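Local coordinates for protein nicotinate phosphoribosyltransferase (Vibrio cholerae, PDB 4HL7) that probably catalyses the ATP-dependent synthesis of nicotinate beta-D-ribonucleotide from nicotinate and phosphoribosyl diphosphate, a step of NAD(+) biosynthesis, at residues 19-22 with 23-27; 69-72 with 73-76; 75-78 with 79-83; 213-216 with 217-220. All coordinates share one frame; numbering follows the deposited sequence.

Contact 1: residues 19-22 with 23-27; sequences LDAY and KINMM
Tyr22 and Lys23, neighbours in the first turn of a helix, illustrate how a lysine's methylenes can cover an aromatic ring while its amine goes on to other work. CG of Lys23 lies over one face of the tyrosine ring, 3.9 Å from the ring centroid and 17° off the normal, a CH-pi contact. The two side chains run side by side in the same direction, and CE of Lys23 comes within 3.6 Å of Tyr22 CE2. The lysine owes this path to bends at chi2 and chi3. Tyr22 CG, between its backbone N and carbonyl carbon (chi1 83°), brings the ring close to Lys23 N, 3.3 Å from CG. Leu19 and Ile24 meet separately, CD1 to CD1 at 3.9 Å, crossing at about a right angle. The backbone bonds of the first turn include Lys23 N to Asp20 O at 2.9 Å, Asn25 N to Ala21 O and Met26 N to Tyr22 O. Outer partners fix the polar ends: Lys23 NZ forms salt bridges with Glu132 and Glu233, and Arg187 holds both Asp20 and the Tyr22 hydroxyl. The N-terminal part of helix 21-33 lies among helix 131-147 against Leu19, helix 216-222 against Ala21 and Ile24, and helix 232-241 against Met26.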
loop_
_atom_site.group_PDB
_atom_site.type_symbol
_atom_site.label_atom_id
_atom_site.label_comp_id
_atom_site.label_asym_id
_atom_site.label_seq_id
_atom_site.Cartn_x
_atom_site.Cartn_y
_atom_site.Cartn_z
ATOM N N LEU A 19 -5.521 7.204 -6.438
ATOM C CA LEU A 19 -5.248 5.894 -5.899
ATOM C C LEU A 19 -3.755 5.656 -5.963
ATOM O O LEU A 19 -3.034 6.473 -6.609
ATOM C CB LEU A 19 -6.020 4.774 -6.675
ATOM C CG LEU A 19 -6.196 4.881 -8.207
ATOM C CD1 LEU A 19 -4.878 4.727 -8.948
ATOM C CD2 LEU A 19 -7.178 3.768 -8.637
ATOM N N ASP A 20 -3.276 4.558 -5.340
ATOM C CA ASP A 20 -1.809 4.264 -5.425
ATOM C C ASP A 20 -1.471 3.831 -6.830
ATOM O O ASP A 20 -2.112 2.941 -7.378
ATOM C CB ASP A 20 -1.438 3.164 -4.434
ATOM C CG ASP A 20 -1.425 3.664 -2.959
ATOM O OD1 ASP A 20 -1.366 4.905 -2.710
ATOM O OD2 ASP A 20 -1.431 2.780 -2.072
ATOM N N ALA A 21 -0.398 4.406 -7.384
ATOM C CA ALA A 21 -0.021 4.202 -8.755
ATOM C C ALA A 21 0.237 2.749 -9.025
ATOM O O ALA A 21 -0.037 2.268 -10.150
ATOM C CB ALA A 21 1.242 5.010 -9.028
ATOM N N TYR A 22 0.765 2.028 -8.029
ATOM C CA TYR A 22 1.107 0.608 -8.282
ATOM C C TYR A 22 -0.150 -0.255 -8.587
ATOM O O TYR A 22 -0.003 -1.341 -9.088
ATOM C CB TYR A 22 1.866 -0.019 -7.089
ATOM C CG TYR A 22 0.927 -0.521 -5.949
ATOM C CD1 TYR A 22 0.691 0.249 -4.821
ATOM C CD2 TYR A 22 0.260 -1.768 -6.038
ATOM C CE1 TYR A 22 -0.148 -0.183 -3.793
ATOM C CE2 TYR A 22 -0.604 -2.201 -5.025
ATOM C CZ TYR A 22 -0.811 -1.402 -3.901
ATOM O OH TYR A 22 -1.661 -1.826 -2.890
ATOM N N LYS A 23 -1.364 0.238 -8.260
ATOM C CA LYS A 23 -2.577 -0.500 -8.552
ATOM C C LYS A 23 -2.853 -0.494 -10.032
ATOM O O LYS A 23 -3.174 -1.554 -10.621
ATOM C CB LYS A 23 -3.785 0.066 -7.740
ATOM C CG LYS A 23 -3.560 -0.120 -6.251
ATOM C CD LYS A 23 -4.511 -1.104 -5.580
ATOM C CE LYS A 23 -4.135 -2.535 -5.827
ATOM N NZ LYS A 23 -5.062 -3.448 -5.076
ATOM N N ILE A 24 -2.702 0.662 -10.658
ATOM C CA ILE A 24 -2.821 0.749 -12.119
ATOM C C ILE A 24 -1.679 -0.000 -12.790
ATOM O O ILE A 24 -1.858 -0.703 -13.819
ATOM C CB ILE A 24 -2.886 2.238 -12.600
ATOM C CG1 ILE A 24 -4.317 2.776 -12.331
ATOM C CG2 ILE A 24 -2.597 2.357 -14.124
ATOM C CD1 ILE A 24 -4.532 4.239 -12.779
ATOM N N ASN A 25 -0.476 0.161 -12.241
ATOM C CA ASN A 25 0.630 -0.520 -12.840
ATOM C C ASN A 25 0.454 -2.048 -12.804
ATOM O O ASN A 25 0.619 -2.722 -13.843
ATOM C CB ASN A 25 1.932 -0.066 -12.179
ATOM C CG ASN A 25 2.162 1.411 -12.328
ATOM O OD1 ASN A 25 1.479 2.116 -13.131
ATOM N ND2 ASN A 25 3.115 1.938 -11.514
HETATM N N MSE A 26 0.070 -2.598 -11.642
HETATM C CA MSE A 26 -0.160 -4.008 -11.511
HETATM C C MSE A 26 -1.356 -4.391 -12.365
HETATM O O MSE A 26 -1.372 -5.472 -12.942
HETATM C CB MSE A 26 -0.393 -4.327 -10.029
HETATM C CG MSE A 26 -0.296 -5.777 -9.749
HETATM SE SE MSE A 26 -0.232 -5.824 -7.754
HETATM C CE MSE A 26 0.733 -4.695 -7.080
HETATM N N MSE A 27 -2.324 -3.496 -12.533
HETATM C CA MSE A 27 -3.436 -3.840 -13.452
HETATM C C MSE A 27 -2.943 -4.106 -14.860
HETATM O O MSE A 27 -3.468 -4.984 -15.577
HETATM C CB MSE A 27 -4.436 -2.668 -13.447
HETATM C CG MSE A 27 -5.694 -3.060 -14.264
HETATM SE SE MSE A 27 -6.865 -1.464 -14.200
HETATM C CE MSE A 27 -8.380 -1.954 -15.341
#

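Contact 2: residues 69-72 with 73-76; sequences RFSD and ADIH
Arg69 O and Asp74 OD2 share a water that donates to both, at 2.8 Å to the carbonyl and 2.6 Å to the carboxylate. Phe70 follows, its CB 3.9 Å from Ile75 CD1, while Asp74 CB approaches the edge of the Phe70 ring; Leu93 of helix 87-93 touches both Phe70 and Ile75. Ser71 is the N-cap of helix 72-81 and, with Asp74, makes a textbook capping box. Its OG accepts from Asp74 N at 3.0 Å. In return, Ser71 N donates to Asp74 OD2 at 3.0 Å along an essentially straight line (179°), though it reaches that oxygen from above the carboxylate plane. The serine torsion explains the first of these bonds: with OG lodged between N and carbonyl carbon (chi1 73°), the hydroxyl is turned forward to the N-H of Asp74. Asp72 O accepts from His76 N and also lies 3.0 Å above the plane of the His76 imidazole, nearer the rim than the centre. Chemically, Asp74 is gripped on both oxygens, OD2 by Ser71 N and the water, OD1 by a salt bridge to Arg220. Its negative charge beside the helix N terminus would probably be favoured by the helix dipole.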
loop_
_atom_site.group_PDB
_atom_site.type_symbol
_atom_site.label_atom_id
_atom_site.label_comp_id
_atom_site.label_asym_id
_atom_site.label_seq_id
_atom_site.Cartn_x
_atom_site.Cartn_y
_atom_site.Cartn_z
ATOM N N ARG A 69 -15.121 7.353 -14.603
ATOM C CA ARG A 69 -14.522 6.880 -15.871
ATOM C C ARG A 69 -13.112 7.416 -15.975
ATOM O O ARG A 69 -12.831 8.459 -15.399
ATOM C CB ARG A 69 -15.358 7.402 -17.053
ATOM C CG ARG A 69 -16.830 6.964 -17.015
ATOM C CD ARG A 69 -16.917 5.508 -17.472
ATOM N NE ARG A 69 -18.284 5.003 -17.665
ATOM C CZ ARG A 69 -19.082 4.562 -16.681
ATOM N NH1 ARG A 69 -18.688 4.578 -15.405
ATOM N NH2 ARG A 69 -20.284 4.103 -16.972
ATOM N N PHE A 70 -12.244 6.776 -16.764
ATOM C CA PHE A 70 -10.987 7.467 -17.117
ATOM C C PHE A 70 -11.275 8.480 -18.210
ATOM O O PHE A 70 -11.828 8.090 -19.252
ATOM C CB PHE A 70 -9.937 6.463 -17.604
ATOM C CG PHE A 70 -9.331 5.626 -16.499
ATOM C CD1 PHE A 70 -8.287 6.117 -15.709
ATOM C CD2 PHE A 70 -9.819 4.352 -16.225
ATOM C CE1 PHE A 70 -7.744 5.323 -14.688
ATOM C CE2 PHE A 70 -9.279 3.560 -15.209
ATOM C CZ PHE A 70 -8.224 4.035 -14.437
ATOM N N SER A 71 -10.820 9.725 -18.043
ATOM C CA SER A 71 -11.034 10.791 -19.048
ATOM C C SER A 71 -9.888 10.743 -20.044
ATOM O O SER A 71 -8.860 10.103 -19.802
ATOM C CB SER A 71 -11.090 12.162 -18.403
ATOM O OG SER A 71 -9.798 12.576 -17.980
ATOM N N ASP A 72 -10.033 11.408 -21.184
ATOM C CA ASP A 72 -8.906 11.411 -22.128
ATOM C C ASP A 72 -7.699 12.078 -21.510
ATOM O O ASP A 72 -6.567 11.623 -21.724
ATOM C CB ASP A 72 -9.293 12.048 -23.480
ATOM C CG ASP A 72 -10.395 11.299 -24.145
ATOM O OD1 ASP A 72 -11.479 11.897 -24.316
ATOM O OD2 ASP A 72 -10.204 10.081 -24.434
ATOM N N ALA A 73 -7.947 13.084 -20.675
ATOM C CA ALA A 73 -6.906 13.743 -19.953
ATOM C C ALA A 73 -6.191 12.844 -18.948
ATOM O O ALA A 73 -4.986 13.016 -18.740
ATOM C CB ALA A 73 -7.419 14.992 -19.251
ATOM N N ASP A 74 -6.920 11.928 -18.293
ATOM C CA ASP A 74 -6.265 10.968 -17.411
ATOM C C ASP A 74 -5.352 10.090 -18.231
ATOM O O ASP A 74 -4.227 9.742 -17.804
ATOM C CB ASP A 74 -7.295 10.070 -16.727
ATOM C CG ASP A 74 -8.199 10.833 -15.751
ATOM O OD1 ASP A 74 -7.820 11.916 -15.285
ATOM O OD2 ASP A 74 -9.312 10.353 -15.509
ATOM N N ILE A 75 -5.860 9.641 -19.370
ATOM C CA ILE A 75 -5.101 8.712 -20.230
ATOM C C ILE A 75 -3.857 9.402 -20.820
ATOM O O ILE A 75 -2.742 8.788 -20.861
ATOM C CB ILE A 75 -5.970 8.076 -21.326
ATOM C CG1 ILE A 75 -7.165 7.333 -20.691
ATOM C CG2 ILE A 75 -5.168 7.048 -22.135
ATOM C CD1 ILE A 75 -6.783 6.135 -19.858
ATOM N N HIS A 76 -4.035 10.641 -21.260
ATOM C CA HIS A 76 -2.934 11.490 -21.761
ATOM C C HIS A 76 -1.895 11.630 -20.673
ATOM O O HIS A 76 -0.671 11.520 -20.929
ATOM C CB HIS A 76 -3.427 12.888 -22.190
ATOM C CG HIS A 76 -4.298 12.893 -23.465
ATOM N ND1 HIS A 76 -4.102 12.016 -24.510
ATOM C CD2 HIS A 76 -5.389 13.719 -23.846
ATOM C CE1 HIS A 76 -5.016 12.276 -25.502
ATOM N NE2 HIS A 76 -5.803 13.306 -25.095
HETATM O O HOH W 1 -11.036 9.802 -13.666
#

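Contact 3: residues 75-78 with 79-83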
loop_
_atom_site.group_PDB
_atom_site.type_symbol
_atom_site.label_atom_id
_atom_site.label_comp_id
_atom_site.label_asym_id
_atom_site.label_seq_id
_atom_site.Cartn_x
_atom_site.Cartn_y
_atom_site.Cartn_z
ATOM N N ILE A 75 -5.860 9.641 -19.370
ATOM C CA ILE A 75 -5.101 8.712 -20.230
ATOM C C ILE A 75 -3.857 9.402 -20.820
ATOM O O ILE A 75 -2.742 8.788 -20.861
ATOM C CB ILE A 75 -5.970 8.076 -21.326
ATOM C CG1 ILE A 75 -7.165 7.333 -20.691
ATOM C CG2 ILE A 75 -5.168 7.048 -22.135
ATOM C CD1 ILE A 75 -6.783 6.135 -19.858
ATOM N N HIS A 76 -4.035 10.641 -21.260
ATOM C CA HIS A 76 -2.934 11.490 -21.761
ATOM C C HIS A 76 -1.895 11.630 -20.673
ATOM O O HIS A 76 -0.671 11.520 -20.929
ATOM C CB HIS A 76 -3.427 12.888 -22.190
ATOM C CG HIS A 76 -4.298 12.893 -23.465
ATOM N ND1 HIS A 76 -4.102 12.016 -24.510
ATOM C CD2 HIS A 76 -5.389 13.719 -23.846
ATOM C CE1 HIS A 76 -5.016 12.276 -25.502
ATOM N NE2 HIS A 76 -5.803 13.306 -25.095
ATOM N N TYR A 77 -2.340 11.845 -19.433
ATOM C CA TYR A 77 -1.390 11.968 -18.313
ATOM C C TYR A 77 -0.559 10.671 -18.160
ATOM O O TYR A 77 0.670 10.714 -18.077
ATOM C CB TYR A 77 -2.097 12.324 -16.972
ATOM C CG TYR A 77 -1.130 12.185 -15.798
ATOM C CD1 TYR A 77 -1.156 11.056 -14.968
ATOM C CD2 TYR A 77 -0.164 13.166 -15.565
ATOM C CE1 TYR A 77 -0.228 10.894 -13.933
ATOM C CE2 TYR A 77 0.760 13.026 -14.525
ATOM C CZ TYR A 77 0.720 11.897 -13.715
ATOM O OH TYR A 77 1.628 11.763 -12.698
ATOM N N LEU A 78 -1.205 9.521 -18.168
ATOM C CA LEU A 78 -0.445 8.295 -18.028
ATOM C C LEU A 78 0.456 8.027 -19.244
ATOM O O LEU A 78 1.527 7.433 -19.122
ATOM C CB LEU A 78 -1.369 7.085 -17.849
ATOM C CG LEU A 78 -2.196 7.122 -16.534
ATOM C CD1 LEU A 78 -3.103 5.894 -16.534
ATOM C CD2 LEU A 78 -1.250 7.103 -15.331
ATOM N N THR A 79 -0.025 8.369 -20.427
ATOM C CA THR A 79 0.803 8.195 -21.608
ATOM C C THR A 79 2.171 8.874 -21.452
ATOM O O THR A 79 3.192 8.274 -21.774
ATOM C CB THR A 79 0.089 8.754 -22.856
ATOM O OG1 THR A 79 -1.035 7.933 -23.112
ATOM C CG2 THR A 79 1.042 8.715 -24.096
ATOM N N GLN A 80 2.161 10.127 -21.018
ATOM C CA GLN A 80 3.368 10.956 -20.844
ATOM C C GLN A 80 4.167 10.603 -19.590
ATOM O O GLN A 80 5.402 10.442 -19.643
ATOM C CB GLN A 80 3.001 12.442 -20.796
ATOM C CG GLN A 80 4.206 13.352 -20.512
ATOM C CD GLN A 80 3.974 14.824 -20.868
ATOM O OE1 GLN A 80 2.982 15.185 -21.511
ATOM N NE2 GLN A 80 4.911 15.666 -20.487
ATOM N N HIS A 81 3.471 10.463 -18.460
ATOM C CA HIS A 81 4.159 10.351 -17.183
ATOM C C HIS A 81 4.325 8.963 -16.635
ATOM O O HIS A 81 5.013 8.767 -15.625
ATOM C CB HIS A 81 3.566 11.315 -16.164
ATOM C CG HIS A 81 3.663 12.755 -16.597
ATOM N ND1 HIS A 81 4.738 13.531 -16.315
ATOM C CD2 HIS A 81 2.819 13.525 -17.389
ATOM C CE1 HIS A 81 4.556 14.770 -16.848
ATOM N NE2 HIS A 81 3.388 14.764 -17.509
ATOM N N ALA A 82 3.707 7.989 -17.308
ATOM C CA ALA A 82 3.846 6.558 -16.991
ATOM C C ALA A 82 4.119 5.813 -18.302
ATOM O O ALA A 82 3.338 4.941 -18.771
ATOM C CB ALA A 82 2.582 6.031 -16.246
ATOM N N PRO A 83 5.283 6.109 -18.899
ATOM C CA PRO A 83 5.673 5.614 -20.221
ATOM C C PRO A 83 5.849 4.090 -20.323
ATOM O O PRO A 83 5.840 3.547 -21.427
ATOM C CB PRO A 83 7.020 6.339 -20.490
ATOM C CG PRO A 83 7.551 6.637 -19.152
ATOM C CD PRO A 83 6.359 6.908 -18.247
#
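Ile75 O is gripped twice by Thr79. The backbone N of Thr79 donates at 2.8 Å, the ordinary bond of an alpha-helical turn, and the hydroxyl OG1 adds a second at 3.0 Å, from 41° above the carbonyl plane. A threonine in a helix often returns its hydroxyl to the carbonyl four residues back, and here the torsion permits it: OG1 stands beside its own backbone N and anti to the carbonyl carbon (chi1 -67°), the position that faces the preceding turn. Further along the helix, Tyr77 and His81 form the aromatic part of the contact. The two planes are tilted by only 18°, yet one ring is displaced along the other, so little of their faces coincides; the centroids are 4.9 Å from each other. Tyr77 CD2 and His81 CD2 come to 3.5 Å, while CB of the histidine sits over the tyrosine face, a CH-pi approach. An aliphatic pair follows: Leu78 CD2 meets Ala82 CB at 4.1 Å. Ala82 is the first residue to leave helical backbone angles, yet its N still donates to Leu78 O at 2.9 Å, in a bent bond that comes from above the carbonyl plane. Around the segments, helix 87-93 receives Ile75, Leu78 and Thr79 through Leu90, and helix 216-222 lies against Tyr77 and Ala82. The chemistry implies a division of labour: the threonine hydroxyl is satisfied by Ile75 O although Thr79 is exposed, while the tyrosine ring is shared between the histidine and the neighbouring helix.

Contact 4: residues 213-216 with 217-220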
loop_
_atom_site.group_PDB
_atom_site.type_symbol
_atom_site.label_atom_id
_atom_site.label_comp_id
_atom_site.label_asym_id
_atom_site.label_seq_id
_atom_site.Cartn_x
_atom_site.Cartn_y
_atom_site.Cartn_z
ATOM N N THR A 213 5.252 10.813 -4.884
ATOM C CA THR A 213 4.025 10.374 -4.172
ATOM C C THR A 213 3.499 9.158 -4.882
ATOM O O THR A 213 3.693 9.012 -6.090
ATOM C CB THR A 213 2.947 11.494 -4.188
ATOM O OG1 THR A 213 1.734 10.963 -3.678
ATOM C CG2 THR A 213 2.681 12.019 -5.601
ATOM N N SER A 214 2.871 8.235 -4.139
ATOM C CA SER A 214 2.246 7.099 -4.802
ATOM C C SER A 214 0.925 7.463 -5.495
ATOM O O SER A 214 0.444 6.688 -6.293
ATOM C CB SER A 214 1.991 5.954 -3.807
ATOM O OG SER A 214 1.084 6.440 -2.832
ATOM N N ASN A 215 0.355 8.642 -5.197
ATOM C CA ASN A 215 -0.932 8.996 -5.735
ATOM C C ASN A 215 -0.803 9.627 -7.159
ATOM O O ASN A 215 -0.233 10.700 -7.296
ATOM C CB ASN A 215 -1.619 9.944 -4.746
ATOM C CG ASN A 215 -3.068 10.222 -5.112
ATOM O OD1 ASN A 215 -3.355 10.751 -6.180
ATOM N ND2 ASN A 215 -3.983 9.812 -4.245
ATOM N N TYR A 216 -1.361 8.964 -8.187
ATOM C CA TYR A 216 -1.247 9.483 -9.574
ATOM C C TYR A 216 -1.929 10.846 -9.693
ATOM O O TYR A 216 -1.401 11.808 -10.346
ATOM C CB TYR A 216 -1.900 8.496 -10.585
ATOM C CG TYR A 216 -0.914 7.530 -11.243
ATOM C CD1 TYR A 216 0.327 7.979 -11.681
ATOM C CD2 TYR A 216 -1.251 6.180 -11.440
ATOM C CE1 TYR A 216 1.243 7.102 -12.308
ATOM C CE2 TYR A 216 -0.365 5.287 -12.063
ATOM C CZ TYR A 216 0.871 5.767 -12.535
ATOM O OH TYR A 216 1.793 4.884 -13.141
ATOM N N HIS A 217 -3.125 10.948 -9.135
ATOM C CA HIS A 217 -3.891 12.211 -9.231
ATOM C C HIS A 217 -3.150 13.408 -8.687
ATOM O O HIS A 217 -3.119 14.508 -9.320
ATOM C CB HIS A 217 -5.237 12.066 -8.517
ATOM C CG HIS A 217 -6.114 13.288 -8.629
ATOM N ND1 HIS A 217 -7.025 13.435 -9.594
ATOM C CD2 HIS A 217 -6.166 14.447 -7.863
ATOM C CE1 HIS A 217 -7.648 14.617 -9.458
ATOM N NE2 HIS A 217 -7.137 15.230 -8.396
ATOM N N PHE A 218 -2.534 13.231 -7.529
ATOM C CA PHE A 218 -1.783 14.323 -6.872
ATOM C C PHE A 218 -0.379 14.456 -7.469
ATOM O O PHE A 218 0.150 15.551 -7.469
ATOM C CB PHE A 218 -1.745 14.108 -5.330
ATOM C CG PHE A 218 -3.078 14.372 -4.661
ATOM C CD1 PHE A 218 -3.788 15.554 -4.934
ATOM C CD2 PHE A 218 -3.654 13.419 -3.791
ATOM C CE1 PHE A 218 -5.066 15.781 -4.393
ATOM C CE2 PHE A 218 -4.894 13.657 -3.227
ATOM C CZ PHE A 218 -5.613 14.822 -3.524
ATOM N N ALA A 219 0.180 13.376 -8.030
ATOM C CA ALA A 219 1.431 13.489 -8.832
ATOM C C ALA A 219 1.180 14.453 -10.006
ATOM O O ALA A 219 1.951 15.378 -10.236
ATOM C CB ALA A 219 1.919 12.131 -9.328
ATOM N N ARG A 220 0.062 14.263 -10.690
ATOM C CA ARG A 220 -0.379 15.241 -11.696
ATOM C C ARG A 220 -0.545 16.639 -11.173
ATOM O O ARG A 220 0.019 17.567 -11.751
ATOM C CB ARG A 220 -1.642 14.788 -12.438
ATOM C CG ARG A 220 -2.123 15.763 -13.535
ATOM C CD ARG A 220 -3.318 15.198 -14.332
ATOM N NE ARG A 220 -4.427 14.819 -13.457
ATOM C CZ ARG A 220 -5.487 14.098 -13.827
ATOM N NH1 ARG A 220 -5.613 13.694 -15.098
ATOM N NH2 ARG A 220 -6.432 13.795 -12.929
#
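Asn215 caps the helix that follows it with its side-chain oxygen, while its amide group also lies against the ring of Phe218, the very residue it caps. OD1 accepts from Phe218 N at 2.9 Å, the donor standing 36° out of the plane of the side-chain carbonyl. The amide and ring planes are 39° apart, and CG of Asn215 is 3.5 Å from Phe218 CD2. With CG of the asparagine anti to its backbone N (chi1 -172°), OD1 is carried forward over the first turn, where His217 CB also comes within 3.3 Å of it. The other end of the amide is held as well: ND2 donates to Thr186 and Asp18, which fixes the rotation of the group. Two successive backbone bonds, Ala219 N to Asn215 O at 2.8 Å and Arg220 N to Tyr216 O at 2.9 Å, carry the helix on. This is a strand-to-helix junction in the part of the protein related to TIM barrels: strand 210-213 lies at one edge of the parallel sheet, and helix 216-222 leaves it after a tight turn. Thr213 shapes that turn, its OG1 accepting from Asn215 N at 3.1 Å, an ST turn, and also hydrogen-bonded to Glu183 OE1. Its methyl CG2 packs on Ala219, 3.8 Å from CB. Beyond the two segments, Phe218 rests on helix 192-205 at Gln195, Arg196 and Leu199, and the Tyr216 hydroxyl bonds to Asn25.

In the fold
From the N terminus, contact 1 opens helix 21-33, contact 2 closes the turn from the loop after helix 52-64 into helix 72-81, and contact 3 carries that helix to its end, sharing Ile75 and His76 with contact 2. Contact 4 comes much later, where strand 210-213 of the parallel sheet turns into helix 216-222. All are local, and none encloses another; only contacts 2 and 3 overlap. In space, contact 4 touches each of the others: Ser214 and Tyr216 meet contact 1, Arg220 bridges to Asp74 of contact 2, and Tyr77 of contact 3 packs on Ala219. Contacts 1 and 2 also pack directly, Ile24 on Phe70. Thus the N-terminal family region is tied to the later, TIM-barrel-related one.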